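Local coordinates for uncharacterized protein (Bacillus subtilis, PDB 5DQV), which is an HD-domain hydrolase that acts as a metal-dependent nucleotide pyrophosphohydrolase, here with nickel bound, at residues 162-165 with 166-170; 131-135 with 136-140; 93-96 with 97-100; 56-59 with 60-64; 75-78 with 79-83. All blocks are in the same frame, centred on the assembly; numbering follows the deposited sequence.

Contact 1: residues 162-165 with 166-170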
loop_
_atom_site.group_PDB
_atom_site.type_symbol
_atom_site.label_atom_id
_atom_site.label_comp_id
_atom_site.label_asym_id
_atom_site.label_seq_id
_atom_site.Cartn_x
_atom_site.Cartn_y
_atom_site.Cartn_z
ATOM N N TYR A 162 2.841 -9.080 0.121
ATOM C CA TYR A 162 2.069 -10.187 0.709
ATOM C C TYR A 162 3.037 -11.141 1.393
ATOM O O TYR A 162 2.841 -11.527 2.543
ATOM C CB TYR A 162 1.271 -10.934 -0.347
ATOM C CG TYR A 162 0.252 -11.919 0.235
ATOM C CD1 TYR A 162 -0.894 -11.471 0.860
ATOM C CD2 TYR A 162 0.447 -13.293 0.145
ATOM C CE1 TYR A 162 -1.869 -12.352 1.352
ATOM C CE2 TYR A 162 -0.481 -14.187 0.680
ATOM C CZ TYR A 162 -1.659 -13.711 1.261
ATOM O OH TYR A 162 -2.584 -14.609 1.796
ATOM N N ALA A 163 4.122 -11.472 0.709
ATOM C CA ALA A 163 5.138 -12.330 1.309
ATOM C C ALA A 163 5.707 -11.710 2.583
ATOM O O ALA A 163 5.997 -12.423 3.575
ATOM C CB ALA A 163 6.273 -12.651 0.279
ATOM N N HIS A 164 5.867 -10.383 2.563
ATOM C CA HIS A 164 6.447 -9.674 3.687
ATOM C C HIS A 164 5.554 -9.744 4.945
ATOM O O HIS A 164 6.075 -9.762 6.042
ATOM C CB HIS A 164 6.730 -8.232 3.284
ATOM C CG HIS A 164 7.408 -7.414 4.332
ATOM N ND1 HIS A 164 8.700 -7.657 4.751
ATOM C CD2 HIS A 164 7.018 -6.278 4.959
ATOM C CE1 HIS A 164 9.050 -6.744 5.644
ATOM N NE2 HIS A 164 8.048 -5.897 5.788
ATOM N N PHE A 165 4.231 -9.756 4.787
ATOM C CA PHE A 165 3.317 -10.005 5.885
ATOM C C PHE A 165 3.638 -11.322 6.591
ATOM O O PHE A 165 3.753 -11.341 7.818
ATOM C CB PHE A 165 1.851 -10.048 5.437
ATOM C CG PHE A 165 1.295 -8.693 4.998
ATOM C CD1 PHE A 165 1.259 -7.644 5.856
ATOM C CD2 PHE A 165 0.856 -8.479 3.711
ATOM C CE1 PHE A 165 0.780 -6.361 5.414
ATOM C CE2 PHE A 165 0.391 -7.216 3.282
ATOM C CZ PHE A 165 0.353 -6.185 4.124
ATOM N N PHE A 166 3.750 -12.403 5.823
ATOM C CA PHE A 166 3.994 -13.742 6.401
ATOM C C PHE A 166 5.366 -13.904 6.996
ATOM O O PHE A 166 5.545 -14.503 8.058
ATOM C CB PHE A 166 3.692 -14.851 5.372
ATOM C CG PHE A 166 2.222 -15.002 5.137
ATOM C CD1 PHE A 166 1.563 -14.140 4.293
ATOM C CD2 PHE A 166 1.471 -15.944 5.858
ATOM C CE1 PHE A 166 0.163 -14.222 4.131
ATOM C CE2 PHE A 166 0.101 -16.059 5.659
ATOM C CZ PHE A 166 -0.556 -15.188 4.810
ATOM N N HIS A 167 6.349 -13.354 6.317
ATOM C CA HIS A 167 7.727 -13.548 6.712
ATOM C C HIS A 167 8.126 -12.646 7.870
ATOM O O HIS A 167 8.954 -13.043 8.668
ATOM C CB HIS A 167 8.641 -13.342 5.520
ATOM C CG HIS A 167 8.515 -14.417 4.486
ATOM N ND1 HIS A 167 8.653 -15.759 4.790
ATOM C CD2 HIS A 167 8.304 -14.351 3.151
ATOM C CE1 HIS A 167 8.507 -16.471 3.687
ATOM N NE2 HIS A 167 8.300 -15.640 2.678
ATOM N N LYS A 168 7.563 -11.441 7.959
ATOM C CA LYS A 168 8.016 -10.478 8.983
ATOM C C LYS A 168 6.895 -9.815 9.801
ATOM O O LYS A 168 6.914 -9.857 11.033
ATOM C CB LYS A 168 8.879 -9.399 8.334
ATOM C CG LYS A 168 9.649 -8.549 9.347
ATOM C CD LYS A 168 9.905 -7.094 8.898
ATOM C CE LYS A 168 10.650 -6.272 9.991
ATOM N NZ LYS A 168 10.023 -4.924 10.298
ATOM N N LEU A 169 5.923 -9.195 9.137
ATOM C CA LEU A 169 5.029 -8.278 9.859
ATOM C C LEU A 169 4.118 -9.031 10.833
ATOM O O LEU A 169 3.918 -8.594 11.995
ATOM C CB LEU A 169 4.211 -7.455 8.872
ATOM C CG LEU A 169 5.065 -6.581 7.959
ATOM C CD1 LEU A 169 4.141 -5.773 7.110
ATOM C CD2 LEU A 169 5.979 -5.659 8.766
ATOM N N LEU A 170 3.649 -10.228 10.406
ATOM C CA LEU A 170 2.796 -11.088 11.265
ATOM C C LEU A 170 3.530 -11.703 12.444
ATOM O O LEU A 170 2.920 -12.313 13.300
ATOM C CB LEU A 170 2.026 -12.162 10.421
ATOM C CG LEU A 170 0.973 -11.559 9.486
ATOM C CD1 LEU A 170 0.343 -12.610 8.475
ATOM C CD2 LEU A 170 -0.131 -10.827 10.303
#

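Contact 2: residues 131-135 with 136-140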
loop_
_atom_site.group_PDB
_atom_site.type_symbol
_atom_site.label_atom_id
_atom_site.label_comp_id
_atom_site.label_asym_id
_atom_site.label_seq_id
_atom_site.Cartn_x
_atom_site.Cartn_y
_atom_site.Cartn_z
ATOM N N ARG A 131 7.833 -0.818 16.123
ATOM C CA ARG A 131 7.206 -2.021 15.568
ATOM C C ARG A 131 5.688 -1.938 15.456
ATOM O O ARG A 131 5.103 -2.417 14.498
ATOM C CB ARG A 131 7.671 -3.296 16.328
ATOM C CG ARG A 131 9.117 -3.529 16.074
ATOM C CD ARG A 131 9.596 -4.758 16.705
ATOM N NE ARG A 131 11.025 -4.874 16.527
ATOM C CZ ARG A 131 11.715 -5.997 16.620
ATOM N NH1 ARG A 131 11.093 -7.148 16.833
ATOM N NH2 ARG A 131 13.035 -5.972 16.463
ATOM N N LEU A 132 5.049 -1.298 16.405
ATOM C CA LEU A 132 3.612 -1.066 16.317
ATOM C C LEU A 132 3.263 -0.309 15.024
ATOM O O LEU A 132 2.232 -0.598 14.366
ATOM C CB LEU A 132 3.121 -0.322 17.551
ATOM C CG LEU A 132 2.990 -1.111 18.857
ATOM C CD1 LEU A 132 2.654 -0.241 20.049
ATOM C CD2 LEU A 132 1.919 -2.239 18.702
ATOM N N ASP A 133 4.138 0.627 14.610
ATOM C CA ASP A 133 3.856 1.439 13.426
ATOM C C ASP A 133 3.990 0.594 12.132
ATOM O O ASP A 133 3.608 1.033 11.072
ATOM C CB ASP A 133 4.793 2.673 13.376
ATOM C CG ASP A 133 4.367 3.707 12.366
ATOM O OD1 ASP A 133 3.275 4.264 12.531
ATOM O OD2 ASP A 133 5.152 4.025 11.422
ATOM N N ALA A 134 4.514 -0.633 12.238
ATOM C CA ALA A 134 4.753 -1.504 11.099
ATOM C C ALA A 134 3.621 -2.556 10.956
ATOM O O ALA A 134 3.673 -3.392 10.059
ATOM C CB ALA A 134 6.134 -2.220 11.232
ATOM N N ILE A 135 2.645 -2.517 11.855
ATOM C CA ILE A 135 1.515 -3.439 11.826
ATOM C C ILE A 135 0.194 -2.647 11.887
ATOM O O ILE A 135 0.205 -1.419 12.007
ATOM C CB ILE A 135 1.581 -4.534 12.932
ATOM C CG1 ILE A 135 1.572 -3.962 14.349
ATOM C CG2 ILE A 135 2.827 -5.445 12.746
ATOM C CD1 ILE A 135 1.526 -5.041 15.455
ATOM N N GLY A 136 -0.916 -3.345 11.733
ATOM C CA GLY A 136 -2.246 -2.741 11.826
ATOM C C GLY A 136 -2.523 -2.047 10.518
ATOM O O GLY A 136 -1.846 -2.288 9.558
ATOM N N ALA A 137 -3.542 -1.198 10.481
ATOM C CA ALA A 137 -3.889 -0.463 9.263
ATOM C C ALA A 137 -2.720 0.364 8.766
ATOM O O ALA A 137 -2.450 0.418 7.553
ATOM C CB ALA A 137 -5.137 0.442 9.489
ATOM N N VAL A 138 -2.007 0.986 9.699
ATOM C CA VAL A 138 -0.857 1.777 9.291
ATOM C C VAL A 138 0.269 0.891 8.733
ATOM O O VAL A 138 0.879 1.219 7.692
ATOM C CB VAL A 138 -0.365 2.779 10.416
ATOM C CG1 VAL A 138 -0.099 2.068 11.657
ATOM C CG2 VAL A 138 0.903 3.467 9.989
ATOM N N GLY A 139 0.521 -0.263 9.366
ATOM C CA GLY A 139 1.553 -1.175 8.789
ATOM C C GLY A 139 1.226 -1.690 7.381
ATOM O O GLY A 139 2.125 -1.854 6.511
ATOM N N ILE A 140 -0.061 -1.934 7.150
ATOM C CA ILE A 140 -0.522 -2.371 5.837
ATOM C C ILE A 140 -0.172 -1.333 4.802
ATOM O O ILE A 140 0.422 -1.631 3.739
ATOM C CB ILE A 140 -2.061 -2.647 5.868
ATOM C CG1 ILE A 140 -2.355 -3.969 6.599
ATOM C CG2 ILE A 140 -2.648 -2.764 4.455
ATOM C CD1 ILE A 140 -3.755 -4.014 7.138
HETATM O O HOH W 1 4.552 -2.363 7.650
#

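Contact 3: residues 93-96 with 97-100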
loop_
_atom_site.group_PDB
_atom_site.type_symbol
_atom_site.label_atom_id
_atom_site.label_comp_id
_atom_site.label_asym_id
_atom_site.label_seq_id
_atom_site.Cartn_x
_atom_site.Cartn_y
_atom_site.Cartn_z
ATOM N N LYS A 93 24.961 15.452 29.387
ATOM C CA LYS A 93 25.817 14.384 28.861
ATOM C C LYS A 93 25.233 13.017 29.149
ATOM O O LYS A 93 25.278 12.129 28.306
ATOM C CB LYS A 93 27.224 14.449 29.492
ATOM C CG LYS A 93 28.102 13.178 29.255
ATOM C CD LYS A 93 29.463 13.225 29.975
ATOM C CE LYS A 93 30.207 11.878 29.838
ATOM N NZ LYS A 93 29.822 11.161 28.588
ATOM N N GLU A 94 24.686 12.850 30.337
ATOM C CA GLU A 94 24.226 11.530 30.752
ATOM C C GLU A 94 22.998 11.096 29.951
ATOM O O GLU A 94 22.920 9.941 29.518
ATOM C CB GLU A 94 23.953 11.476 32.262
ATOM C CG GLU A 94 25.157 11.916 33.116
ATOM C CD GLU A 94 26.336 10.955 33.046
ATOM O OE1 GLU A 94 27.019 10.897 31.990
ATOM O OE2 GLU A 94 26.592 10.264 34.062
ATOM N N ASP A 95 22.060 12.022 29.776
ATOM C CA ASP A 95 20.874 11.798 28.979
ATOM C C ASP A 95 21.209 11.564 27.537
ATOM O O ASP A 95 20.638 10.665 26.892
ATOM C CB ASP A 95 19.930 12.992 29.092
ATOM C CG ASP A 95 19.198 13.002 30.414
ATOM O OD1 ASP A 95 19.130 11.950 31.085
ATOM O OD2 ASP A 95 18.711 14.050 30.760
ATOM N N ALA A 96 22.140 12.357 27.031
ATOM C CA ALA A 96 22.589 12.188 25.676
ATOM C C ALA A 96 23.250 10.804 25.441
ATOM O O ALA A 96 22.973 10.122 24.451
ATOM C CB ALA A 96 23.523 13.363 25.296
ATOM N N ASP A 97 24.056 10.350 26.392
ATOM C CA ASP A 97 24.663 9.022 26.308
ATOM C C ASP A 97 23.570 7.918 26.279
ATOM O O ASP A 97 23.688 6.931 25.509
ATOM C CB ASP A 97 25.591 8.775 27.538
ATOM C CG ASP A 97 26.955 9.389 27.392
ATOM O OD1 ASP A 97 27.271 9.894 26.311
ATOM O OD2 ASP A 97 27.737 9.369 28.374
ATOM N N ARG A 98 22.529 8.069 27.123
ATOM C CA ARG A 98 21.435 7.096 27.206
ATOM C C ARG A 98 20.736 7.004 25.853
ATOM O O ARG A 98 20.399 5.921 25.396
ATOM C CB ARG A 98 20.392 7.489 28.283
ATOM C CG ARG A 98 20.784 7.240 29.729
ATOM C CD ARG A 98 19.752 7.809 30.739
ATOM N NE ARG A 98 18.519 7.016 30.833
ATOM C CZ ARG A 98 17.456 7.343 31.577
ATOM N NH1 ARG A 98 17.457 8.440 32.339
ATOM N NH2 ARG A 98 16.384 6.547 31.589
ATOM N N VAL A 99 20.488 8.167 25.243
ATOM C CA VAL A 99 19.809 8.228 23.972
ATOM C C VAL A 99 20.669 7.537 22.900
ATOM O O VAL A 99 20.172 6.667 22.175
ATOM C CB VAL A 99 19.479 9.656 23.573
ATOM C CG1 VAL A 99 19.106 9.711 22.074
ATOM C CG2 VAL A 99 18.315 10.149 24.473
ATOM N N ILE A 100 21.979 7.793 22.911
ATOM C CA ILE A 100 22.882 7.174 21.943
ATOM C C ILE A 100 22.906 5.649 22.120
ATOM O O ILE A 100 22.832 4.899 21.119
ATOM C CB ILE A 100 24.283 7.867 21.996
ATOM C CG1 ILE A 100 24.203 9.307 21.485
ATOM C CG2 ILE A 100 25.435 7.042 21.276
ATOM C CD1 ILE A 100 23.540 9.505 20.083
#

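Contact 4: residues 56-59 with 60-64. With NI (nickel (II) ion), chain C.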
loop_
_atom_site.group_PDB
_atom_site.type_symbol
_atom_site.label_atom_id
_atom_site.label_comp_id
_atom_site.label_asym_id
_atom_site.label_seq_id
_atom_site.Cartn_x
_atom_site.Cartn_y
_atom_site.Cartn_z
ATOM N N ILE A 56 13.563 10.721 27.894
ATOM C CA ILE A 56 14.499 9.895 27.150
ATOM C C ILE A 56 13.723 9.161 26.063
ATOM O O ILE A 56 14.194 9.028 24.928
ATOM C CB ILE A 56 15.283 8.890 28.061
ATOM C CG1 ILE A 56 16.197 9.609 29.071
ATOM C CG2 ILE A 56 16.069 7.926 27.225
ATOM C CD1 ILE A 56 17.217 10.611 28.411
ATOM N N VAL A 57 12.536 8.682 26.393
ATOM C CA VAL A 57 11.742 7.945 25.418
ATOM C C VAL A 57 11.422 8.833 24.213
ATOM O O VAL A 57 11.612 8.424 23.049
ATOM C CB VAL A 57 10.442 7.434 26.025
ATOM C CG1 VAL A 57 9.454 7.068 24.894
ATOM C CG2 VAL A 57 10.713 6.225 26.951
ATOM N N GLU A 58 10.976 10.066 24.492
ATOM C CA GLU A 58 10.588 10.950 23.388
ATOM C C GLU A 58 11.785 11.344 22.518
ATOM O O GLU A 58 11.668 11.368 21.294
ATOM C CB GLU A 58 9.891 12.176 23.899
ATOM C CG GLU A 58 9.258 12.980 22.824
ATOM C CD GLU A 58 8.522 14.163 23.352
ATOM O OE1 GLU A 58 8.505 14.413 24.598
ATOM O OE2 GLU A 58 8.020 14.895 22.494
ATOM N N THR A 59 12.886 11.714 23.150
ATOM C CA THR A 59 14.113 12.059 22.461
ATOM C C THR A 59 14.658 10.936 21.615
ATOM O O THR A 59 14.917 11.141 20.416
ATOM C CB THR A 59 15.191 12.596 23.418
ATOM O OG1 THR A 59 14.660 13.721 24.115
ATOM C CG2 THR A 59 16.419 13.010 22.626
ATOM N N ALA A 60 14.751 9.734 22.192
ATOM C CA ALA A 60 15.153 8.565 21.419
ATOM C C ALA A 60 14.229 8.247 20.272
ATOM O O ALA A 60 14.668 7.956 19.143
ATOM C CB ALA A 60 15.333 7.327 22.353
ATOM N N ALA A 61 12.935 8.370 20.517
ATOM C CA ALA A 61 11.963 8.122 19.447
ATOM C C ALA A 61 12.197 9.107 18.332
ATOM O O ALA A 61 12.207 8.749 17.161
ATOM C CB ALA A 61 10.525 8.234 19.982
ATOM N N LEU A 62 12.396 10.369 18.703
ATOM C CA LEU A 62 12.547 11.422 17.672
ATOM C C LEU A 62 13.787 11.185 16.818
ATOM O O LEU A 62 13.739 11.395 15.616
ATOM C CB LEU A 62 12.563 12.779 18.302
ATOM C CG LEU A 62 11.208 13.274 18.831
ATOM C CD1 LEU A 62 11.414 14.524 19.700
ATOM C CD2 LEU A 62 10.207 13.534 17.626
ATOM N N VAL A 63 14.895 10.732 17.416
ATOM C CA VAL A 63 16.154 10.579 16.640
ATOM C C VAL A 63 16.454 9.164 16.208
ATOM O O VAL A 63 17.486 8.937 15.565
ATOM C CB VAL A 63 17.376 11.196 17.391
ATOM C CG1 VAL A 63 17.080 12.706 17.741
ATOM C CG2 VAL A 63 17.707 10.357 18.694
ATOM N N HIS A 64 15.518 8.235 16.461
ATOM C CA HIS A 64 15.789 6.792 16.323
ATOM C C HIS A 64 16.201 6.414 14.898
ATOM O O HIS A 64 16.988 5.477 14.727
ATOM C CB HIS A 64 14.589 5.933 16.854
ATOM C CG HIS A 64 13.532 5.597 15.839
ATOM N ND1 HIS A 64 12.444 6.406 15.593
ATOM C CD2 HIS A 64 13.368 4.499 15.043
ATOM C CE1 HIS A 64 11.689 5.869 14.643
ATOM N NE2 HIS A 64 12.230 4.707 14.290
HETATM NI NI NI C . 11.449 3.729 12.733
#

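Contact 5: residues 75-78 with 79-83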
loop_
_atom_site.group_PDB
_atom_site.type_symbol
_atom_site.label_atom_id
_atom_site.label_comp_id
_atom_site.label_asym_id
_atom_site.label_seq_id
_atom_site.Cartn_x
_atom_site.Cartn_y
_atom_site.Cartn_z
ATOM N N ILE A 75 21.167 12.432 3.767
ATOM C CA ILE A 75 20.438 12.782 4.974
ATOM C C ILE A 75 20.950 12.101 6.211
ATOM O O ILE A 75 21.032 12.731 7.271
ATOM C CB ILE A 75 18.929 12.503 4.767
ATOM C CG1 ILE A 75 18.373 13.510 3.715
ATOM C CG2 ILE A 75 18.183 12.543 6.103
ATOM C CD1 ILE A 75 16.915 13.267 3.268
ATOM N N ARG A 76 21.298 10.816 6.098
ATOM C CA ARG A 76 21.713 10.020 7.229
ATOM C C ARG A 76 22.827 10.716 8.027
ATOM O O ARG A 76 23.724 11.314 7.432
ATOM C CB ARG A 76 22.161 8.624 6.714
ATOM C CG ARG A 76 22.470 7.591 7.800
ATOM C CD ARG A 76 22.897 6.234 7.220
ATOM N NE ARG A 76 23.663 5.503 8.235
ATOM C CZ ARG A 76 24.633 4.609 7.996
ATOM N NH1 ARG A 76 24.985 4.298 6.780
ATOM N NH2 ARG A 76 25.281 4.025 9.006
ATOM N N LEU A 77 22.734 10.677 9.364
ATOM C CA LEU A 77 23.745 11.275 10.263
ATOM C C LEU A 77 24.628 10.212 10.884
ATOM O O LEU A 77 24.214 9.060 10.972
ATOM C CB LEU A 77 23.045 11.998 11.419
ATOM C CG LEU A 77 22.190 13.192 10.967
ATOM C CD1 LEU A 77 21.628 13.987 12.130
ATOM C CD2 LEU A 77 23.018 14.049 9.961
ATOM N N SER A 78 25.842 10.608 11.252
ATOM C CA SER A 78 26.696 9.785 12.066
ATOM C C SER A 78 26.222 9.909 13.493
ATOM O O SER A 78 25.498 10.869 13.885
ATOM C CB SER A 78 28.137 10.244 11.959
ATOM O OG SER A 78 28.299 11.466 12.626
ATOM N N VAL A 79 26.661 8.979 14.308
ATOM C CA VAL A 79 26.292 8.987 15.707
ATOM C C VAL A 79 26.845 10.234 16.385
ATOM O O VAL A 79 26.142 10.895 17.196
ATOM C CB VAL A 79 26.763 7.698 16.425
ATOM C CG1 VAL A 79 26.657 7.830 17.961
ATOM C CG2 VAL A 79 25.968 6.486 15.894
ATOM N N SER A 80 28.079 10.606 16.050
ATOM C CA SER A 80 28.655 11.838 16.643
ATOM C C SER A 80 27.852 13.081 16.279
ATOM O O SER A 80 27.711 13.989 17.100
ATOM C CB SER A 80 30.163 11.997 16.369
ATOM O OG SER A 80 30.425 12.486 15.082
ATOM N N GLU A 81 27.278 13.130 15.086
ATOM C CA GLU A 81 26.489 14.297 14.698
ATOM C C GLU A 81 25.238 14.395 15.538
ATOM O O GLU A 81 24.864 15.486 15.946
ATOM C CB GLU A 81 26.130 14.245 13.184
ATOM C CG GLU A 81 27.300 14.727 12.300
ATOM C CD GLU A 81 27.239 14.262 10.838
ATOM O OE1 GLU A 81 26.437 13.393 10.470
ATOM O OE2 GLU A 81 28.075 14.716 10.078
ATOM N N VAL A 82 24.580 13.253 15.781
ATOM C CA VAL A 82 23.403 13.223 16.630
ATOM C C VAL A 82 23.752 13.634 18.062
ATOM O O VAL A 82 23.102 14.474 18.628
ATOM C CB VAL A 82 22.744 11.833 16.613
ATOM C CG1 VAL A 82 21.614 11.781 17.584
ATOM C CG2 VAL A 82 22.238 11.492 15.171
ATOM N N TYR A 83 24.775 13.010 18.623
ATOM C CA TYR A 83 25.264 13.319 19.955
ATOM C C TYR A 83 25.551 14.841 20.136
ATOM O O TYR A 83 25.055 15.463 21.066
ATOM C CB TYR A 83 26.526 12.489 20.278
ATOM C CG TYR A 83 27.102 12.831 21.638
ATOM C CD1 TYR A 83 26.632 12.209 22.794
ATOM C CD2 TYR A 83 28.090 13.814 21.778
ATOM C CE1 TYR A 83 27.162 12.512 24.036
ATOM C CE2 TYR A 83 28.606 14.147 23.034
ATOM C CZ TYR A 83 28.121 13.483 24.145
ATOM O OH TYR A 83 28.602 13.793 25.363
HETATM O O HOH W 2 30.985 12.273 11.809
#

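Contact 1: residues 162-165 with 166-170
Tyr162 takes the rim of the Phe166 ring over one of its faces: CE1 of Phe166 stands 3.4 Å from CZ of Tyr162, off the ring centre, and the two planes are inclined at 52°. With CG of Tyr162 anti to the backbone N (chi1 -169°), the phenol swings out along the helix flank toward Phe166, while its hydroxyl is hydrogen-bonded to Asp207. With an alanine at this position, CE1 of Phe166 would probably lose the phenol face it packs on, leaving that ring freer to turn and Asp207 without its phenol partner. Ala163 follows, its O receiving the N-H of His167 at 2.9 Å, and its CB lies 3.9 Å from CD2 of His167, whose NE2 is held by Asp158. His164 lies alongside Lys168, its CE1 3.4 Å from Lys168 CD; CD2 and NE2 of the same ring meet the branched end of Leu169 at a slant. The O of His164 takes two N-H groups, those of Lys168 and Leu169, where the helix widens into a pi-type turn. Phe165 closes the segment: its CD1 packs 3.7 Å from CD1 of Leu169, and its O accepts from Leu170 N at 2.8 Å. Beyond this turn, Phe165 and Leu169 face helix 136-150, the former also meeting the Phe144 ring, whereas Tyr162 and Leu170 lean on helix 179-202.

Contact 2: residues 131-135 with 136-140
Val138 lays its two methyl groups over the polar bend that leads into its helix: CG2 approaches OD1 of Asp133 to 3.6 Å, and CG1 sits 3.5 Å from the O of Ile135. A chi1 of 55° places CG1 between the backbone N and the carbonyl carbon, with CG2 anti to N, which turns both methyls toward the bend. The side chains of Asp133 and Val138 cross at about a right angle, and the touch is methyl to OD1. The polar partners of the carboxylate come from elsewhere. OD1 is paired with Arg38, while OD2 takes both a salt bridge from Arg142 and a hydrogen bond from ND1 of His35, a residue of the nickel site. Asp133 is therefore a second-shell group that probably steadies the imidazole of His35.

A type I beta turn runs from Leu132 to Ile135, and the O of Ile135 then accepts from N of Gly139 at 2.9 Å; the donor stands well above the carbonyl plane, 71° out of it. Gly136 has a positive phi of 79°, and a CB there would collide with the O of Ile135. A CB on Gly139 would run into the O of Ala134 and the N of Ile135; its CA lies 3.3 Å from the O of Ala134 in a CA-H...O contact. One water donates to the O of Ala134 and to the O of Gly139. Ala137 O accepts from Tyr195 OH of the second subunit. The whole is a tight turn between consecutive helices 121-132 and 136-150 of the all-helical HD fold, beside its metal centre.

Contact 3: residues 93-96 with 97-100
Lys93 reaches one turn along its helix to Asp97, where NZ makes a salt bridge of 2.8 Å with OD2. The ammonium meets that oxygen on its syn side, 19° out of the carboxylate plane. The lysine chain runs extended from a CG anti to the backbone N (chi1 167°) and bends at its last torsion to bring NZ to OD2. The same pair is tied through the backbone, Asp97 N donating to the O of Lys93 at 2.9 Å. Further i to i+4 bonds join Arg98 N to Glu94 O, Val99 N to Asp95 O and Ile100 N to Ala96 O.

Glu94 adds a second negative group, its OE1 4.0 Å from OD2 of Asp97. In the conformer given here Arg98 is salt-bridged to Glu122; Asp95 OD1 lies 4.1 Å from its NH1, beyond a salt bridge. An alanine replacing Asp97 would probably leave the ammonium of Lys93 without its mate and free to swing into solvent. The i to i+4 salt bridge thus doubles the backbone bond of the same two residues, and the charge of Lys93 probably offsets the crowding of Glu94 and Asp97.

Contact 4: residues 56-59 with 60-64
The nickel site of the HD domain takes one of its ligands from His64, near the end of helix 54-63. NE2 of His64 binds nickel at 2.0 Å; His35 and Asp130 also bind the ion, and Asp65 belongs to the same site. At the other ring nitrogen, ND1 donates to the O of Ala61 at 2.8 Å, nearly straight at 167° and in the carbonyl plane on a lone pair. CG of His64 sits between the backbone N and the carbonyl carbon (chi1 90°), which brings ND1 back to that oxygen. Because the acceptor also lies in the ring plane, the bond fixes the rotation of the imidazole and leaves NE2 for the metal.

His64 is the first residue of the HD pair that names the family, followed by Asp65. Upstream the helix is held by regular i to i+4 bonds: Ala60 N to Ile56 O and Ala61 N to Val57 O, both 2.9 Å, then Leu62 N to Glu58 O and Val63 N to Thr59 O. Side chains run alongside one another where Glu58 CG passes 4.1 Å from Leu62 CD1, and the carboxylate beyond is salt-bridged to Arg17. Thr59 turns its hydroxyl back to the O of Phe55. Ala61 packs on Ala40, and Ala60 on Val126 and Ile102.

Contact 5: residues 75-78 with 79-83
Ser78 and Glu81 exchange side-chain and backbone hydrogen bonds at the start of helix 79-88. The N-H of Glu81 points to OG of Ser78 at 3.1 Å, and in return OE1 of Glu81 accepts from the N of Ser78 at 3.0 Å, nearly straight at 168°. That donor comes from above the carboxylate plane, 38° out of it. The glutamate gets there with CG anti to its carbonyl carbon (chi1 -81°) and the rest of the chain extended back over the cap. This reciprocal pair is a capping box, with Ser78 as N-cap, and it gives partners to N-H groups at the helix start, where no preceding turn supplies carbonyls.

Backbone bonding takes over next: Val82 N donates to the O of Ser78 at 3.2 Å, and Glu81 N has a weak second bond to the same oxygen. Through water, OG of Ser78 is linked at 2.9 Å to a molecule that also makes a weak bond with OG of Ser80. Between the two segments, apolar contact joins Leu77 and Val82, CB of Leu77 lying 3.9 Å from CG2 of Val82 and the two side chains crossing at about a right angle. CD2 of Leu77 also brushes OE1 of Glu81 at 3.5 Å. Leu77 packs on Trp19 of helix 8-24, and Val82 on Ile100 of helix 93-106.

In the fold
Contacts 2 and 4 are buried and flank the nickel centre from different helices, 19 Å apart between centres: contact 4 supplies a ligand, contact 2 a second-shell carboxylate. Contact 5 lies at the surface, and contacts 1 and 3 are partly buried. Contacts 3, 4 and 5 form one cluster: Val99 meets Val63 and Thr59, Ile100 meets Val79 and Val82, so helices 54-63, 79-88 and 93-106 share apolar faces. Contacts 1 and 2 make a second group, joined by Leu169 on Ile135 and Phe165 on Ile140. Outward, the chemistry turns to a salt bridge in contact 3 and capping in contact 5, while contact 1 pairs aromatic rings.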